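Local structure of putative transcriptional regulator (Streptomyces coelicolor A3, 2PQQ) at residues Y50-R61 and A93-L104. The protein probably binds cAMP through this N-terminal domain and regulates transcription as a DNA-binding factor of the cAMP receptor protein family. Sequence-based numbering, arbitrary orientation.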
# COMPACT_ATOMS: atom_id res chain seq x y z
N TYR A 50 3.96 10.52 -21.21
CA TYR A 50 3.83 10.05 -22.59
C TYR A 50 2.63 9.12 -22.67
O TYR A 50 2.31 8.42 -21.71
CB TYR A 50 5.07 9.26 -23.07
CG TYR A 50 6.40 10.00 -23.01
CD1 TYR A 50 6.93 10.62 -24.15
CD2 TYR A 50 7.14 10.04 -21.82
CE1 TYR A 50 8.17 11.33 -24.08
CE2 TYR A 50 8.38 10.71 -21.75
CZ TYR A 50 8.87 11.36 -22.87
OH TYR A 50 10.11 11.98 -22.79
N VAL A 51 1.98 9.05 -23.81
CA VAL A 51 1.02 8.02 -24.11
C VAL A 51 1.59 7.32 -25.32
O VAL A 51 1.89 7.96 -26.27
CB VAL A 51 -0.35 8.61 -24.43
CG1 VAL A 51 -1.27 7.58 -24.94
CG2 VAL A 51 -0.95 9.29 -23.23
N VAL A 52 1.86 6.04 -25.20
CA VAL A 52 2.37 5.30 -26.35
C VAL A 52 1.22 5.15 -27.36
O VAL A 52 0.13 4.69 -26.99
CB VAL A 52 2.90 3.87 -25.95
CG1 VAL A 52 3.23 3.04 -27.18
CG2 VAL A 52 4.12 3.99 -25.08
N THR A 53 1.46 5.49 -28.62
CA THR A 53 0.41 5.29 -29.64
C THR A 53 0.68 4.11 -30.59
O THR A 53 -0.24 3.60 -31.25
CB THR A 53 0.10 6.59 -30.41
OG1 THR A 53 1.23 6.96 -31.20
CG2 THR A 53 -0.19 7.74 -29.43
N GLU A 54 1.94 3.68 -30.67
CA GLU A 54 2.29 2.43 -31.37
C GLU A 54 3.66 1.95 -30.95
O GLU A 54 4.52 2.76 -30.56
CB GLU A 54 2.22 2.57 -32.90
CG GLU A 54 3.11 3.64 -33.52
CD GLU A 54 2.88 3.79 -35.03
OE1 GLU A 54 1.78 4.25 -35.44
OE2 GLU A 54 3.81 3.46 -35.80
N GLY A 55 3.85 0.64 -31.00
CA GLY A 55 5.10 0.01 -30.61
C GLY A 55 5.11 -0.32 -29.13
O GLY A 55 4.11 -0.12 -28.43
N LYS A 56 6.24 -0.83 -28.66
CA LYS A 56 6.42 -1.23 -27.28
C LYS A 56 7.67 -0.60 -26.69
O LYS A 56 8.73 -0.60 -27.34
CB LYS A 56 6.53 -2.76 -27.20
CG LYS A 56 5.28 -3.47 -27.72
CD LYS A 56 5.43 -4.99 -27.73
CE LYS A 56 4.09 -5.62 -28.10
NZ LYS A 56 2.95 -4.75 -27.62
N VAL A 57 7.54 -0.08 -25.48
CA VAL A 57 8.63 0.44 -24.68
C VAL A 57 8.82 -0.43 -23.43
O VAL A 57 7.90 -0.58 -22.63
CB VAL A 57 8.36 1.90 -24.24
CG1 VAL A 57 9.48 2.42 -23.39
CG2 VAL A 57 8.17 2.81 -25.45
N LYS A 58 10.02 -1.01 -23.28
CA LYS A 58 10.36 -1.73 -22.06
C LYS A 58 10.93 -0.76 -21.03
O LYS A 58 11.87 -0.03 -21.32
CB LYS A 58 11.39 -2.83 -22.36
CG LYS A 58 11.90 -3.56 -21.14
CD LYS A 58 13.23 -4.22 -21.45
CE LYS A 58 13.99 -4.51 -20.18
NZ LYS A 58 13.90 -5.92 -19.72
N LEU A 59 10.36 -0.76 -19.83
CA LEU A 59 10.92 0.02 -18.73
C LEU A 59 11.81 -0.89 -17.88
O LEU A 59 11.44 -2.03 -17.60
CB LEU A 59 9.81 0.66 -17.89
CG LEU A 59 8.98 1.79 -18.52
CD1 LEU A 59 7.81 2.13 -17.64
CD2 LEU A 59 9.83 3.02 -18.74
N HIS A 60 13.02 -0.42 -17.53
CA HIS A 60 13.97 -1.21 -16.71
C HIS A 60 14.85 -0.35 -15.77
O HIS A 60 15.06 0.84 -16.00
CB HIS A 60 14.84 -2.13 -17.59
CG HIS A 60 15.50 -1.44 -18.73
ND1 HIS A 60 16.79 -0.96 -18.67
CD2 HIS A 60 15.04 -1.11 -19.96
CE1 HIS A 60 17.10 -0.38 -19.82
NE2 HIS A 60 16.05 -0.45 -20.62
N ARG A 61 15.38 -1.00 -14.73
CA ARG A 61 16.07 -0.35 -13.63
C ARG A 61 17.35 -1.14 -13.29
O ARG A 61 17.37 -2.37 -13.39
CB ARG A 61 15.13 -0.26 -12.42
CG ARG A 61 15.64 0.50 -11.21
CD ARG A 61 14.52 0.74 -10.19
NE ARG A 61 13.42 1.52 -10.76
CZ ARG A 61 12.14 1.41 -10.40
NH1 ARG A 61 11.77 0.54 -9.47
NH2 ARG A 61 11.22 2.16 -11.00
N ALA A 93 13.29 4.83 -13.91
CA ALA A 93 13.58 3.77 -14.86
C ALA A 93 14.14 4.27 -16.21
O ALA A 93 14.00 5.45 -16.55
CB ALA A 93 12.33 2.93 -15.10
N THR A 94 14.77 3.36 -16.96
CA THR A 94 15.14 3.60 -18.35
C THR A 94 14.05 3.00 -19.25
O THR A 94 13.55 1.92 -18.99
CB THR A 94 16.52 2.98 -18.68
OG1 THR A 94 17.51 3.63 -17.87
CG2 THR A 94 16.88 3.18 -20.16
N GLY A 95 13.66 3.74 -20.28
CA GLY A 95 12.68 3.28 -21.23
C GLY A 95 13.40 3.04 -22.52
O GLY A 95 14.04 3.95 -23.04
N THR A 96 13.32 1.81 -23.02
CA THR A 96 13.99 1.40 -24.24
C THR A 96 12.97 0.89 -25.26
O THR A 96 12.15 0.05 -24.96
CB THR A 96 15.06 0.35 -23.92
OG1 THR A 96 16.01 0.93 -23.02
CG2 THR A 96 15.78 -0.13 -25.18
N ALA A 97 13.03 1.44 -26.46
CA ALA A 97 12.13 1.05 -27.54
C ALA A 97 12.46 -0.38 -27.96
O ALA A 97 13.61 -0.71 -28.27
CB ALA A 97 12.27 2.01 -28.73
N LEU A 98 11.46 -1.25 -27.94
CA LEU A 98 11.66 -2.62 -28.42
C LEU A 98 11.34 -2.75 -29.89
O LEU A 98 11.71 -3.76 -30.55
CB LEU A 98 10.78 -3.60 -27.65
CG LEU A 98 11.12 -3.68 -26.18
CD1 LEU A 98 9.95 -4.34 -25.43
CD2 LEU A 98 12.45 -4.42 -25.98
N THR A 99 10.64 -1.75 -30.41
CA THR A 99 10.20 -1.72 -31.80
C THR A 99 10.28 -0.27 -32.27
O THR A 99 10.78 0.60 -31.54
CB THR A 99 8.72 -2.16 -31.93
OG1 THR A 99 7.90 -1.30 -31.13
CG2 THR A 99 8.52 -3.58 -31.45
N GLU A 100 9.81 -0.01 -33.48
CA GLU A 100 9.45 1.34 -33.88
C GLU A 100 8.36 1.79 -32.90
O GLU A 100 7.38 1.08 -32.69
CB GLU A 100 8.89 1.36 -35.30
CG GLU A 100 8.56 2.76 -35.79
CD GLU A 100 7.17 2.87 -36.37
OE1 GLU A 100 6.94 2.41 -37.52
OE2 GLU A 100 6.30 3.44 -35.68
N VAL A 101 8.57 2.94 -32.27
CA VAL A 101 7.59 3.47 -31.33
C VAL A 101 7.20 4.90 -31.69
O VAL A 101 8.05 5.70 -32.09
CB VAL A 101 8.12 3.45 -29.86
CG1 VAL A 101 7.05 3.92 -28.88
CG2 VAL A 101 8.62 2.04 -29.46
N LYS A 102 5.93 5.21 -31.53
CA LYS A 102 5.46 6.59 -31.57
C LYS A 102 4.72 6.87 -30.27
O LYS A 102 4.05 5.97 -29.71
CB LYS A 102 4.54 6.83 -32.77
CG LYS A 102 5.27 6.85 -34.10
CD LYS A 102 4.30 7.07 -35.27
CE LYS A 102 4.91 6.66 -36.61
NZ LYS A 102 6.12 7.48 -36.98
N LEU A 103 4.91 8.09 -29.76
CA LEU A 103 4.32 8.53 -28.50
C LEU A 103 3.83 9.97 -28.63
O LEU A 103 4.31 10.72 -29.49
CB LEU A 103 5.35 8.49 -27.35
CG LEU A 103 6.34 7.33 -27.18
CD1 LEU A 103 7.67 7.73 -27.74
CD2 LEU A 103 6.48 7.00 -25.71
N LEU A 104 2.90 10.34 -27.77
CA LEU A 104 2.51 11.74 -27.62
C LEU A 104 2.97 12.17 -26.23
O LEU A 104 2.73 11.45 -25.27
CB LEU A 104 1.00 11.87 -27.74
CG LEU A 104 0.51 11.70 -29.18
CD1 LEU A 104 -1.03 11.65 -29.23
CD2 LEU A 104 1.06 12.82 -30.07
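Val57 and Val101 mark the tightly packed, buried side: Val57 CG2 meets Val101 CG1 at 3.8 Å, the two side chains crossing at about a right angle. Further along, Leu103 CD2 lies 3.8 Å from Tyr50 CB and also touches Val52 CG2 on the face shared with Val57 and Leu59. The opposite, more polar face carries His60, whose NE2 meets Thr96 OG1 at 2.8 Å in a nearly straight hydrogen bond (167°). With CG wedged between backbone N and carbonyl carbon (chi1 51°), the ring folds back over Thr94, whose CB makes a CH-pi contact with it; Glu68 binds ND1, fixing the ring's rotation. The solvent side is the edge where partly exposed Glu54 runs alongside the aliphatic chain of Lys102, CG to CB 3.6 Å, and its carboxylate lies nearly coplanar with that of exposed Glu100. Replacing Glu54 by alanine would probably strip the Lys102 methylenes of their neighbour and its ammonium of a nearby carboxylate. Lys102 O accepts from both Thr53 N (2.9 Å) and Glu54 N (3.3 Å), defining a classic beta bulge. Beyond it, Thr99 OG1 takes the N-H of Lys56, bridging two antiparallel ladders, as expected in the beta-roll of a cyclic nucleotide-binding domain.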